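PDB 3SYJ: adhesion and penetration protein autotransporter from Haemophilus influenzae, which promotes bacterial adherence to and invasion of host cells, self-associates in bacterial aggregation, and is probably a serine protease carried to the cell surface as an autotransporter passenger. Local coordinates for residues R145-E150 with I224-K229; E150-G155 with Q230-N235; Q27-Y32 with T41-A46; G181-Q186 with S194-D199. All coordinates share one frame; numbering follows the deposited sequence.

Contact 1: residues R145-E150 with I224-K229; sequences RTKYPE and IYDAEK
Two backbone bonds fasten the loop 145-150 to the end of strand 221-226 and the residue after it: Ala-227 N gives its hydrogen to Lys-147 O at 2.8 Å, and Tyr-225 N to Glu-150 O at 2.9 Å. Between them Tyr-225 O receives a CH...O contact from Tyr-148 CA at 3.1 Å. The ring of Tyr-148 slants across Ile-224, whose extended branch (CG1 anti to the backbone N, chi1 -163°) brings CD1 to 3.4 Å from Tyr-148 CB. At the phenol end a water lies in the ring plane, 2.8 Å from Tyr-148 OH, and donates to Asp-226 OD2 at 2.7 Å; ring and carboxylate planes are 71° apart. The other oxygen, Asp-226 OD1, takes Lys-229 N at 2.9 Å from above the carboxylate plane, an Asx motif that ties down the turn leaving the strand. Lys-147 lays its CG over the rim of one face of the Tyr-148 ring and its aliphatic chain against Glu-228, the charged ends staying apart. Pro-149 CG meets the edge of Tyr-225 at CD2 (4.0 Å). Within the protease domain, strand 231-238 pairs with the far side of strand 221-226, where Trp-232 packs edge-to-face with Tyr-225, and Tyr-142 lies against Tyr-148 and Ile-224.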
loop_
_atom_site.group_PDB
_atom_site.type_symbol
_atom_site.label_atom_id
_atom_site.label_comp_id
_atom_site.label_asym_id
_atom_site.label_seq_id
_atom_site.Cartn_x
_atom_site.Cartn_y
_atom_site.Cartn_z
ATOM N N ARG A 145 -51.347 -30.337 28.090
ATOM C CA ARG A 145 -50.087 -30.320 27.357
ATOM C C ARG A 145 -49.725 -28.962 26.762
ATOM O O ARG A 145 -48.684 -28.817 26.120
ATOM C CB ARG A 145 -50.079 -31.398 26.276
ATOM C CG ARG A 145 -49.866 -32.800 26.833
ATOM C CD ARG A 145 -50.489 -33.853 25.931
ATOM N NE ARG A 145 -50.100 -33.647 24.545
ATOM C CZ ARG A 145 -50.901 -33.868 23.509
ATOM N NH1 ARG A 145 -50.458 -33.656 22.279
ATOM N NH2 ARG A 145 -52.145 -34.293 23.705
ATOM N N THR A 146 -50.583 -27.970 26.962
ATOM C CA THR A 146 -50.229 -26.602 26.611
ATOM C C THR A 146 -49.381 -26.035 27.737
ATOM O O THR A 146 -48.333 -25.441 27.508
ATOM C CB THR A 146 -51.473 -25.725 26.422
ATOM O OG1 THR A 146 -52.207 -26.176 25.277
ATOM C CG2 THR A 146 -51.068 -24.281 26.206
ATOM N N LYS A 147 -49.839 -26.250 28.964
ATOM C CA LYS A 147 -49.098 -25.841 30.150
ATOM C C LYS A 147 -47.873 -26.734 30.366
ATOM O O LYS A 147 -46.807 -26.257 30.767
ATOM C CB LYS A 147 -50.017 -25.876 31.376
ATOM C CG LYS A 147 -49.391 -25.396 32.687
ATOM C CD LYS A 147 -50.416 -25.488 33.822
ATOM C CE LYS A 147 -49.826 -25.158 35.189
ATOM N NZ LYS A 147 -50.782 -25.503 36.294
ATOM N N TYR A 148 -48.033 -28.027 30.089
ATOM C CA TYR A 148 -46.978 -29.016 30.283
ATOM C C TYR A 148 -46.706 -29.781 28.989
ATOM O O TYR A 148 -47.171 -30.910 28.827
ATOM C CB TYR A 148 -47.404 -30.012 31.356
ATOM C CG TYR A 148 -47.625 -29.397 32.719
ATOM C CD1 TYR A 148 -46.559 -28.923 33.471
ATOM C CD2 TYR A 148 -48.897 -29.303 33.257
ATOM C CE1 TYR A 148 -46.757 -28.370 34.721
ATOM C CE2 TYR A 148 -49.109 -28.752 34.507
ATOM C CZ TYR A 148 -48.039 -28.289 35.234
ATOM O OH TYR A 148 -48.259 -27.740 36.476
ATOM N N PRO A 149 -45.958 -29.166 28.064
ATOM C CA PRO A 149 -45.751 -29.707 26.715
ATOM C C PRO A 149 -44.744 -30.844 26.645
ATOM O O PRO A 149 -44.892 -31.726 25.801
ATOM C CB PRO A 149 -45.204 -28.512 25.938
ATOM C CG PRO A 149 -44.600 -27.634 26.953
ATOM C CD PRO A 149 -45.365 -27.828 28.227
ATOM N N GLU A 150 -43.730 -30.815 27.504
ATOM C CA GLU A 150 -42.688 -31.833 27.488
ATOM C C GLU A 150 -42.658 -32.633 28.789
ATOM O O GLU A 150 -42.963 -32.113 29.866
ATOM C CB GLU A 150 -41.330 -31.191 27.212
ATOM C CG GLU A 150 -41.312 -30.301 25.972
ATOM C CD GLU A 150 -41.109 -31.065 24.676
ATOM O OE1 GLU A 150 -41.078 -32.315 24.711
ATOM O OE2 GLU A 150 -40.968 -30.415 23.616
ATOM N N ILE A 224 -41.400 -33.006 34.401
ATOM C CA ILE A 224 -42.373 -32.360 33.536
ATOM C C ILE A 224 -41.988 -30.907 33.297
ATOM O O ILE A 224 -41.476 -30.230 34.195
ATOM C CB ILE A 224 -43.817 -32.491 34.094
ATOM C CG1 ILE A 224 -44.860 -32.198 33.002
ATOM C CG2 ILE A 224 -44.014 -31.621 35.345
ATOM C CD1 ILE A 224 -46.283 -32.527 33.409
ATOM N N TYR A 225 -42.198 -30.433 32.074
ATOM C CA TYR A 225 -41.875 -29.051 31.763
ATOM C C TYR A 225 -43.074 -28.134 31.976
ATOM O O TYR A 225 -44.113 -28.302 31.337
ATOM C CB TYR A 225 -41.378 -28.911 30.326
ATOM C CG TYR A 225 -40.802 -27.533 30.028
ATOM C CD1 TYR A 225 -39.579 -27.151 30.556
ATOM C CD2 TYR A 225 -41.482 -26.623 29.230
ATOM C CE1 TYR A 225 -39.036 -25.909 30.293
ATOM C CE2 TYR A 225 -40.952 -25.371 28.960
ATOM C CZ TYR A 225 -39.723 -25.020 29.499
ATOM O OH TYR A 225 -39.165 -23.791 29.247
ATOM N N ASP A 226 -42.916 -27.170 32.884
ATOM C CA ASP A 226 -43.896 -26.109 33.085
ATOM C C ASP A 226 -43.581 -24.962 32.124
ATOM O O ASP A 226 -42.583 -24.269 32.288
ATOM C CB ASP A 226 -43.848 -25.617 34.534
ATOM C CG ASP A 226 -44.977 -24.655 34.871
ATOM O OD1 ASP A 226 -45.301 -23.781 34.038
ATOM O OD2 ASP A 226 -45.540 -24.767 35.980
ATOM N N ALA A 227 -44.430 -24.770 31.120
ATOM C CA ALA A 227 -44.169 -23.789 30.066
ATOM C C ALA A 227 -44.437 -22.355 30.520
ATOM O O ALA A 227 -43.862 -21.406 29.987
ATOM C CB ALA A 227 -44.996 -24.110 28.829
ATOM N N GLU A 228 -45.320 -22.199 31.497
ATOM C CA GLU A 228 -45.607 -20.880 32.036
ATOM C C GLU A 228 -44.395 -20.380 32.829
ATOM O O GLU A 228 -43.918 -19.266 32.604
ATOM C CB GLU A 228 -46.884 -20.935 32.876
ATOM C CG GLU A 228 -47.926 -21.877 32.261
ATOM C CD GLU A 228 -49.331 -21.703 32.823
ATOM O OE1 GLU A 228 -49.482 -21.614 34.061
ATOM O OE2 GLU A 228 -50.291 -21.667 32.018
ATOM N N LYS A 229 -43.871 -21.225 33.716
ATOM C CA LYS A 229 -42.682 -20.893 34.501
ATOM C C LYS A 229 -41.388 -21.001 33.692
ATOM O O LYS A 229 -40.380 -20.388 34.042
ATOM C CB LYS A 229 -42.568 -21.803 35.729
ATOM C CG LYS A 229 -43.770 -21.816 36.666
ATOM C CD LYS A 229 -43.467 -22.682 37.886
ATOM C CE LYS A 229 -44.709 -23.029 38.694
ATOM N NZ LYS A 229 -45.287 -21.872 39.427
HETATM O O HOH W 1 -45.927 -26.822 37.764
#

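Contact 2: residues E150-G155 with Q230-N235; sequences ERVRIG and QKWLIN
This is a buried side-chain contact between next-but-one strands of the antiparallel sheet in the protease domain: Trp-232 on strand 231-238 reaches past the intervening strand 221-226 to Glu-150 and Val-152. No backbone bond joins the two segments, whose strand axes pass 9.0 Å apart at 62°. The six-membered ring of the indole does the touching, sent toward Glu-150 and Val-152 by a first torsion that sets CG beside the backbone N (chi1 -78°). Its outermost carbon, Trp-232 CH2, comes to 3.4 Å from Glu-150 CB, and the same atom lies 3.9 Å from Val-152 CG1. Val-152 straddles that corner, with CG2 4.0 Å from Trp-232 CZ3, and its side chain crosses the indole at about a right angle. Val-152 also rests on Phe-15 of helix 9-17. On the opposite face of the sheet Arg-151, bent at chi3, ends near Asn-235, where NH1 and ND2 stand 2.9 Å apart; both are donors as modelled, so this close pair is doubtful and is no hydrogen bond. The grip across the sheet is therefore essentially apolar, while several polar atoms around it are bonded outside the two segments: Trp-232 NE1 to Pro-47 O, Asn-235 OD1 to Thr-134 OG1, and the guanidinium nitrogens of Arg-151, NE weakly to Tyr-206 OH.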
loop_
_atom_site.group_PDB
_atom_site.type_symbol
_atom_site.label_atom_id
_atom_site.label_comp_id
_atom_site.label_asym_id
_atom_site.label_seq_id
_atom_site.Cartn_x
_atom_site.Cartn_y
_atom_site.Cartn_z
ATOM N N GLU A 150 -43.730 -30.815 27.504
ATOM C CA GLU A 150 -42.688 -31.833 27.488
ATOM C C GLU A 150 -42.658 -32.633 28.789
ATOM O O GLU A 150 -42.963 -32.113 29.866
ATOM C CB GLU A 150 -41.330 -31.191 27.212
ATOM C CG GLU A 150 -41.312 -30.301 25.972
ATOM C CD GLU A 150 -41.109 -31.065 24.676
ATOM O OE1 GLU A 150 -41.078 -32.315 24.711
ATOM O OE2 GLU A 150 -40.968 -30.415 23.616
ATOM N N ARG A 151 -42.309 -33.910 28.679
ATOM C CA ARG A 151 -42.215 -34.787 29.837
ATOM C C ARG A 151 -41.151 -35.842 29.545
ATOM O O ARG A 151 -41.140 -36.413 28.455
ATOM C CB ARG A 151 -43.567 -35.452 30.133
ATOM C CG ARG A 151 -43.953 -35.380 31.601
ATOM C CD ARG A 151 -44.835 -36.522 32.067
ATOM N NE ARG A 151 -46.264 -36.279 31.916
ATOM C CZ ARG A 151 -47.159 -36.351 32.903
ATOM N NH1 ARG A 151 -46.788 -36.646 34.137
ATOM N NH2 ARG A 151 -48.438 -36.133 32.651
ATOM N N VAL A 152 -40.258 -36.098 30.502
ATOM C CA VAL A 152 -39.184 -37.076 30.300
ATOM C C VAL A 152 -38.924 -37.936 31.544
ATOM O O VAL A 152 -39.343 -37.584 32.649
ATOM C CB VAL A 152 -37.863 -36.395 29.893
ATOM C CG1 VAL A 152 -38.045 -35.570 28.633
ATOM C CG2 VAL A 152 -37.352 -35.521 31.022
ATOM N N ARG A 153 -38.242 -39.065 31.355
ATOM C CA ARG A 153 -37.824 -39.921 32.468
ATOM C C ARG A 153 -36.448 -40.522 32.191
ATOM O O ARG A 153 -35.931 -40.452 31.076
ATOM C CB ARG A 153 -38.844 -41.038 32.755
ATOM C CG ARG A 153 -38.897 -42.163 31.706
ATOM C CD ARG A 153 -39.475 -43.464 32.290
ATOM N NE ARG A 153 -38.624 -43.980 33.365
ATOM C CZ ARG A 153 -37.589 -44.801 33.188
ATOM N NH1 ARG A 153 -37.278 -45.240 31.971
ATOM N NH2 ARG A 153 -36.867 -45.198 34.234
ATOM N N ILE A 154 -35.852 -41.120 33.209
ATOM C CA ILE A 154 -34.495 -41.605 33.079
ATOM C C ILE A 154 -34.256 -42.629 34.167
ATOM O O ILE A 154 -34.756 -42.479 35.281
ATOM C CB ILE A 154 -33.492 -40.438 33.212
ATOM C CG1 ILE A 154 -32.047 -40.953 33.124
ATOM C CG2 ILE A 154 -33.737 -39.680 34.515
ATOM C CD1 ILE A 154 -30.991 -39.862 33.128
ATOM N N GLY A 155 -33.499 -43.675 33.856
ATOM C CA GLY A 155 -33.224 -44.706 34.845
ATOM C C GLY A 155 -32.186 -45.726 34.418
ATOM O O GLY A 155 -31.708 -45.707 33.284
ATOM N N GLN A 230 -41.425 -21.790 32.620
ATOM C CA GLN A 230 -40.231 -22.097 31.835
ATOM C C GLN A 230 -39.207 -22.892 32.641
ATOM O O GLN A 230 -38.008 -22.616 32.597
ATOM C CB GLN A 230 -39.592 -20.823 31.277
ATOM C CG GLN A 230 -40.494 -20.054 30.338
ATOM C CD GLN A 230 -39.723 -19.377 29.227
ATOM O OE1 GLN A 230 -38.768 -18.630 29.475
ATOM N NE2 GLN A 230 -40.129 -19.645 27.985
ATOM N N LYS A 231 -39.692 -23.890 33.367
ATOM C CA LYS A 231 -38.855 -24.663 34.267
ATOM C C LYS A 231 -39.080 -26.124 33.995
ATOM O O LYS A 231 -40.209 -26.538 33.750
ATOM C CB LYS A 231 -39.283 -24.428 35.717
ATOM C CG LYS A 231 -38.492 -23.413 36.497
ATOM C CD LYS A 231 -38.952 -23.405 37.955
ATOM C CE LYS A 231 -37.924 -22.726 38.846
ATOM N NZ LYS A 231 -37.693 -21.299 38.465
ATOM N N TRP A 232 -38.020 -26.914 34.063
ATOM C CA TRP A 232 -38.204 -28.335 34.282
ATOM C C TRP A 232 -38.438 -28.539 35.779
ATOM O O TRP A 232 -37.778 -27.917 36.618
ATOM C CB TRP A 232 -36.998 -29.135 33.792
ATOM C CG TRP A 232 -36.951 -29.323 32.296
ATOM C CD1 TRP A 232 -36.177 -28.633 31.399
ATOM C CD2 TRP A 232 -37.707 -30.268 31.526
ATOM N NE1 TRP A 232 -36.406 -29.095 30.117
ATOM C CE2 TRP A 232 -37.343 -30.099 30.169
ATOM C CE3 TRP A 232 -38.659 -31.244 31.850
ATOM C CZ2 TRP A 232 -37.889 -30.871 29.142
ATOM C CZ3 TRP A 232 -39.207 -32.014 30.817
ATOM C CH2 TRP A 232 -38.818 -31.819 29.488
ATOM N N LEU A 233 -39.410 -29.376 36.113
ATOM C CA LEU A 233 -39.700 -29.709 37.504
ATOM C C LEU A 233 -39.697 -31.211 37.609
ATOM O O LEU A 233 -40.055 -31.893 36.643
ATOM C CB LEU A 233 -41.080 -29.185 37.912
ATOM C CG LEU A 233 -41.270 -27.669 37.920
ATOM C CD1 LEU A 233 -42.726 -27.294 37.743
ATOM C CD2 LEU A 233 -40.745 -27.108 39.213
ATOM N N ILE A 234 -39.290 -31.747 38.752
ATOM C CA ILE A 234 -39.498 -33.166 38.951
ATOM C C ILE A 234 -40.972 -33.344 39.289
ATOM O O ILE A 234 -41.518 -32.609 40.114
ATOM C CB ILE A 234 -38.579 -33.803 40.025
ATOM C CG1 ILE A 234 -38.937 -35.288 40.169
ATOM C CG2 ILE A 234 -38.698 -33.082 41.354
ATOM C CD1 ILE A 234 -37.948 -36.098 40.948
ATOM N N ASN A 235 -41.624 -34.298 38.625
ATOM C CA ASN A 235 -43.062 -34.483 38.790
ATOM C C ASN A 235 -43.392 -35.724 39.601
ATOM O O ASN A 235 -44.354 -35.740 40.355
ATOM C CB ASN A 235 -43.752 -34.523 37.425
ATOM C CG ASN A 235 -45.272 -34.590 37.526
ATOM O OD1 ASN A 235 -45.880 -34.052 38.458
ATOM N ND2 ASN A 235 -45.891 -35.247 36.556
#

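Contact 3: residues Q27-Y32 with T41-A46; sequences QNIKVY and TSMTKA
Ile-29 and Ser-42 form the tight, buried half of this contact, an antiparallel hydrogen-bonded pair in which Ser-42 N meets Ile-29 O at 2.6 Å and Ile-29 N returns a bond to Ser-42 O at 2.8 Å. On the same side Ile-29 CD1 runs beside Met-43 CB at 4.1 Å, both side chains pointing the same way, and Phe-15 of helix 9-17 backs Ser-42 and Met-43. Strands 29-32 and 38-42 make a beta hairpin, and at its open end Asn-28 and Ile-29 both face Ser-42, a G1 beta bulge. Here Met-43 O is gripped twice, from opposite faces of its carbonyl plane: by Asn-28 N at 2.9 Å and by Gln-27 NE2 at 3.3 Å, the latter with the oxygen lying in the glutamine amide plane. The outward side is looser, and bridged by two waters. The Asn-28 side chain crosses that of Thr-44 at about a right angle, ND2 3.4 Å from Thr-44 CG2, and a water links that amide nitrogen to Thr-44 O. Lys-30 and Thr-41, the non-hydrogen-bonded pair, lie alongside each other; Lys-30, its chain bent at chi4 (-63°), donates to a second water at 2.7 Å from NZ, and this water also contacts Thr-41 OG1.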
loop_
_atom_site.group_PDB
_atom_site.type_symbol
_atom_site.label_atom_id
_atom_site.label_comp_id
_atom_site.label_asym_id
_atom_site.label_seq_id
_atom_site.Cartn_x
_atom_site.Cartn_y
_atom_site.Cartn_z
ATOM N N GLN A 27 -32.516 -27.595 21.454
ATOM C CA GLN A 27 -33.894 -27.709 21.009
ATOM C C GLN A 27 -34.027 -28.213 19.567
ATOM O O GLN A 27 -33.090 -28.134 18.762
ATOM C CB GLN A 27 -34.627 -26.375 21.186
ATOM C CG GLN A 27 -35.032 -26.083 22.620
ATOM C CD GLN A 27 -36.125 -25.028 22.710
ATOM O OE1 GLN A 27 -35.869 -23.877 23.082
ATOM N NE2 GLN A 27 -37.350 -25.414 22.355
ATOM N N ASN A 28 -35.205 -28.733 19.246
ATOM C CA ASN A 28 -35.471 -29.187 17.894
ATOM C C ASN A 28 -34.471 -30.226 17.408
ATOM O O ASN A 28 -33.853 -30.047 16.363
ATOM C CB ASN A 28 -35.478 -27.993 16.945
ATOM C CG ASN A 28 -36.455 -26.938 17.377
ATOM O OD1 ASN A 28 -36.091 -25.784 17.574
ATOM N ND2 ASN A 28 -37.704 -27.336 17.566
ATOM N N ILE A 29 -34.303 -31.303 18.169
ATOM C CA ILE A 29 -33.420 -32.382 17.740
ATOM C C ILE A 29 -34.197 -33.378 16.885
ATOM O O ILE A 29 -35.159 -33.999 17.341
ATOM C CB ILE A 29 -32.752 -33.113 18.927
ATOM C CG1 ILE A 29 -31.924 -32.141 19.768
ATOM C CG2 ILE A 29 -31.857 -34.240 18.436
ATOM C CD1 ILE A 29 -32.655 -31.609 20.979
ATOM N N LYS A 30 -33.787 -33.508 15.634
ATOM C CA LYS A 30 -34.419 -34.456 14.736
ATOM C C LYS A 30 -34.017 -35.878 15.106
ATOM O O LYS A 30 -32.850 -36.149 15.384
ATOM C CB LYS A 30 -34.047 -34.144 13.290
ATOM C CG LYS A 30 -34.707 -32.873 12.759
ATOM C CD LYS A 30 -34.069 -32.443 11.446
ATOM C CE LYS A 30 -34.634 -31.118 10.947
ATOM N NZ LYS A 30 -36.089 -31.216 10.654
ATOM N N VAL A 31 -34.995 -36.776 15.127
ATOM C CA VAL A 31 -34.754 -38.172 15.449
ATOM C C VAL A 31 -35.178 -39.055 14.281
ATOM O O VAL A 31 -36.357 -39.094 13.924
ATOM C CB VAL A 31 -35.531 -38.580 16.708
ATOM C CG1 VAL A 31 -35.389 -40.073 16.960
ATOM C CG2 VAL A 31 -35.047 -37.771 17.900
ATOM N N TYR A 32 -34.214 -39.749 13.682
ATOM C CA TYR A 32 -34.478 -40.612 12.532
ATOM C C TYR A 32 -34.482 -42.075 12.956
ATOM O O TYR A 32 -33.790 -42.442 13.899
ATOM C CB TYR A 32 -33.427 -40.384 11.440
ATOM C CG TYR A 32 -33.365 -38.952 10.964
ATOM C CD1 TYR A 32 -34.192 -38.502 9.943
ATOM C CD2 TYR A 32 -32.494 -38.045 11.552
ATOM C CE1 TYR A 32 -34.150 -37.188 9.516
ATOM C CE2 TYR A 32 -32.441 -36.731 11.132
ATOM C CZ TYR A 32 -33.269 -36.306 10.115
ATOM O OH TYR A 32 -33.214 -34.998 9.697
ATOM N N THR A 41 -39.407 -34.662 15.976
ATOM C CA THR A 41 -38.422 -33.692 16.408
ATOM C C THR A 41 -38.527 -33.512 17.911
ATOM O O THR A 41 -39.607 -33.258 18.445
ATOM C CB THR A 41 -38.610 -32.347 15.719
ATOM O OG1 THR A 41 -38.468 -32.521 14.310
ATOM C CG2 THR A 41 -37.561 -31.357 16.205
ATOM N N SER A 42 -37.395 -33.647 18.588
ATOM C CA SER A 42 -37.378 -33.633 20.040
ATOM C C SER A 42 -37.122 -32.231 20.614
ATOM O O SER A 42 -36.393 -31.428 20.021
ATOM C CB SER A 42 -36.331 -34.627 20.545
ATOM O OG SER A 42 -36.363 -34.716 21.955
ATOM N N MET A 43 -37.731 -31.949 21.765
ATOM C CA MET A 43 -37.530 -30.681 22.480
ATOM C C MET A 43 -37.853 -29.456 21.620
ATOM O O MET A 43 -37.030 -28.545 21.481
ATOM C CB MET A 43 -36.101 -30.577 23.026
ATOM C CG MET A 43 -35.777 -31.606 24.095
ATOM S SD MET A 43 -36.852 -31.453 25.541
ATOM C CE MET A 43 -37.222 -33.178 25.870
ATOM N N THR A 44 -39.055 -29.440 21.048
ATOM C CA THR A 44 -39.491 -28.319 20.223
ATOM C C THR A 44 -40.167 -27.279 21.102
ATOM O O THR A 44 -40.292 -26.122 20.717
ATOM C CB THR A 44 -40.473 -28.751 19.104
ATOM O OG1 THR A 44 -41.682 -29.258 19.682
ATOM C CG2 THR A 44 -39.852 -29.824 18.226
ATOM N N LYS A 45 -40.598 -27.701 22.288
ATOM C CA LYS A 45 -41.329 -26.819 23.188
ATOM C C LYS A 45 -40.668 -26.620 24.563
ATOM O O LYS A 45 -41.254 -26.009 25.455
ATOM C CB LYS A 45 -42.770 -27.300 23.330
ATOM C CG LYS A 45 -43.512 -27.235 22.020
ATOM C CD LYS A 45 -44.821 -28.008 22.048
ATOM C CE LYS A 45 -45.622 -27.730 20.775
ATOM N NZ LYS A 45 -46.880 -28.522 20.675
ATOM N N ALA A 46 -39.442 -27.115 24.722
ATOM C CA ALA A 46 -38.672 -26.860 25.931
ATOM C C ALA A 46 -37.206 -27.043 25.622
ATOM O O ALA A 46 -36.854 -27.836 24.751
ATOM C CB ALA A 46 -39.096 -27.798 27.049
HETATM O O HOH W 2 -39.393 -25.263 18.546
HETATM O O HOH W 3 -37.873 -30.394 12.495
#

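Contact 4: residues G181-Q186 with S194-D199; sequences GNTHNQ and SYLGGD
His-184 lays its side chain along the backbone of Gly-197 and Gly-198, with CB 3.4 Å from Gly-197 N and ND1 3.5 Å from Gly-198 N, while the CE1 edge looks toward the carbonyl carbon of Asp-199. Its CG sits beside the backbone N (chi1 -83°), which turns the imidazole along the glycines. Next to it Asn-185 O accepts Gly-197 N at 3.1 Å and also receives a CH...O contact from Leu-196 CA. Leu-196 fills the other side of the corner: CD1 touches Thr-183 OG1 at 3.5 Å and CD2 lies 3.9 Å from Gln-186 CA. Segment 181-186 leaves strand 179-182 and enters strand 186-190, the two outermost strands of the seven-stranded sheet, so it links the two edges of that sheet, consistent with one of the two barrels of a chymotrypsin-like protease. Thr-183 OG1 donates back to His-184 O at 3.0 Å. Gln-186 NE2 donates to a water at 2.6 Å that also bonds Ser-194 OG. Apart from the backbone bond the segments meet mainly through packing on glycine backbone and Leu-196, with a water bridge at the Gln-186 end; outside them, Asn-185 OD1 accepts from Glu-205 N, and Gln-186 N donates to Glu-205 OE2.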
loop_
_atom_site.group_PDB
_atom_site.type_symbol
_atom_site.label_atom_id
_atom_site.label_comp_id
_atom_site.label_asym_id
_atom_site.label_seq_id
_atom_site.Cartn_x
_atom_site.Cartn_y
_atom_site.Cartn_z
ATOM N N GLY A 181 -35.472 -40.825 27.750
ATOM C CA GLY A 181 -36.176 -40.315 26.581
ATOM C C GLY A 181 -37.376 -39.557 27.102
ATOM O O GLY A 181 -37.477 -39.349 28.307
ATOM N N ASN A 182 -38.287 -39.135 26.237
ATOM C CA ASN A 182 -39.547 -38.607 26.760
ATOM C C ASN A 182 -40.381 -39.747 27.348
ATOM O O ASN A 182 -40.111 -40.918 27.075
ATOM C CB ASN A 182 -40.329 -37.790 25.724
ATOM C CG ASN A 182 -40.655 -38.573 24.469
ATOM O OD1 ASN A 182 -39.879 -38.595 23.518
ATOM N ND2 ASN A 182 -41.832 -39.195 24.448
ATOM N N THR A 183 -41.361 -39.422 28.182
ATOM C CA THR A 183 -42.212 -40.466 28.751
ATOM C C THR A 183 -43.245 -40.931 27.731
ATOM O O THR A 183 -43.435 -40.301 26.688
ATOM C CB THR A 183 -42.963 -39.980 29.999
ATOM O OG1 THR A 183 -43.946 -39.002 29.626
ATOM C CG2 THR A 183 -41.991 -39.372 30.987
ATOM N N HIS A 184 -43.916 -42.031 28.042
ATOM C CA HIS A 184 -45.046 -42.468 27.237
ATOM C C HIS A 184 -46.199 -41.493 27.419
ATOM O O HIS A 184 -46.089 -40.518 28.172
ATOM C CB HIS A 184 -45.471 -43.889 27.618
ATOM C CG HIS A 184 -44.664 -44.956 26.945
ATOM N ND1 HIS A 184 -44.881 -45.335 25.637
ATOM C CD2 HIS A 184 -43.627 -45.705 27.387
ATOM C CE1 HIS A 184 -44.018 -46.279 25.306
ATOM N NE2 HIS A 184 -43.246 -46.520 26.349
ATOM N N ASN A 185 -47.302 -41.763 26.730
ATOM C CA ASN A 185 -48.485 -40.911 26.778
ATOM C C ASN A 185 -49.191 -40.962 28.121
ATOM O O ASN A 185 -49.076 -41.939 28.864
ATOM C CB ASN A 185 -49.481 -41.331 25.703
ATOM C CG ASN A 185 -48.962 -41.100 24.304
ATOM O OD1 ASN A 185 -48.145 -40.214 24.065
ATOM N ND2 ASN A 185 -49.452 -41.888 23.363
ATOM N N GLN A 186 -49.941 -39.901 28.402
ATOM C CA GLN A 186 -50.764 -39.800 29.597
ATOM C C GLN A 186 -51.851 -40.873 29.599
ATOM O O GLN A 186 -52.598 -41.015 28.632
ATOM C CB GLN A 186 -51.390 -38.408 29.672
ATOM C CG GLN A 186 -52.321 -38.203 30.846
ATOM C CD GLN A 186 -51.606 -38.251 32.185
ATOM O OE1 GLN A 186 -51.593 -39.289 32.848
ATOM N NE2 GLN A 186 -51.011 -37.128 32.591
ATOM N N SER A 194 -49.747 -40.909 38.856
ATOM C CA SER A 194 -49.995 -40.792 37.433
ATOM C C SER A 194 -49.472 -42.056 36.747
ATOM O O SER A 194 -48.450 -42.618 37.148
ATOM C CB SER A 194 -49.320 -39.539 36.875
ATOM O OG SER A 194 -49.718 -39.284 35.535
ATOM N N TYR A 195 -50.203 -42.522 35.739
ATOM C CA TYR A 195 -49.760 -43.643 34.919
ATOM C C TYR A 195 -49.406 -43.140 33.523
ATOM O O TYR A 195 -50.144 -42.353 32.927
ATOM C CB TYR A 195 -50.851 -44.716 34.822
ATOM C CG TYR A 195 -50.986 -45.594 36.048
ATOM C CD1 TYR A 195 -50.079 -46.610 36.301
ATOM C CD2 TYR A 195 -52.032 -45.416 36.942
ATOM C CE1 TYR A 195 -50.200 -47.421 37.418
ATOM C CE2 TYR A 195 -52.164 -46.219 38.063
ATOM C CZ TYR A 195 -51.246 -47.221 38.298
ATOM O OH TYR A 195 -51.368 -48.032 39.412
ATOM N N LEU A 196 -48.270 -43.589 33.006
ATOM C CA LEU A 196 -47.879 -43.270 31.644
ATOM C C LEU A 196 -47.559 -44.570 30.925
ATOM O O LEU A 196 -46.913 -45.463 31.482
ATOM C CB LEU A 196 -46.670 -42.333 31.628
ATOM C CG LEU A 196 -46.718 -41.097 32.532
ATOM C CD1 LEU A 196 -45.383 -40.356 32.511
ATOM C CD2 LEU A 196 -47.872 -40.156 32.151
ATOM N N GLY A 197 -48.013 -44.685 29.688
ATOM C CA GLY A 197 -47.882 -45.938 28.971
ATOM C C GLY A 197 -48.282 -45.823 27.522
ATOM O O GLY A 197 -48.935 -44.870 27.115
ATOM N N GLY A 198 -47.878 -46.806 26.732
ATOM C CA GLY A 198 -48.182 -46.805 25.317
ATOM C C GLY A 198 -47.251 -47.717 24.552
ATOM O O GLY A 198 -46.653 -48.630 25.114
ATOM N N ASP A 199 -47.112 -47.449 23.264
ATOM C CA ASP A 199 -46.394 -48.339 22.373
ATOM C C ASP A 199 -45.016 -47.764 22.062
ATOM O O ASP A 199 -44.904 -46.708 21.443
ATOM C CB ASP A 199 -47.215 -48.517 21.096
ATOM C CG ASP A 199 -46.547 -49.429 20.088
ATOM O OD1 ASP A 199 -45.437 -49.931 20.366
ATOM O OD2 ASP A 199 -47.145 -49.640 19.010
HETATM O O HOH W 4 -50.347 -36.847 35.141
#

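How the contacts relate
All four contacts belong to the N-terminal protease domain, at one end of the long beta-helical passenger. Contacts 1 and 2 share Glu-150, lie about 10 Å apart between centres, and are knit by strand pairing: Ile-224 N to Leu-233 O at 2.8 Å and Asp-226 N to Lys-231 O at 2.9 Å. Glu-150 also reaches the hairpin of contact 3, its OE2 3.0 Å from Lys-45 N. Contact 4 joins contact 2 through the neighbouring strands 151-155 and 179-182, with Arg-151 O 3.0 Å from Thr-183 N, but touches neither contact 1 nor contact 3. The side chain of Tyr-195 in contact 4 stands about 12 Å from that of Ser-218, the probable catalytic serine.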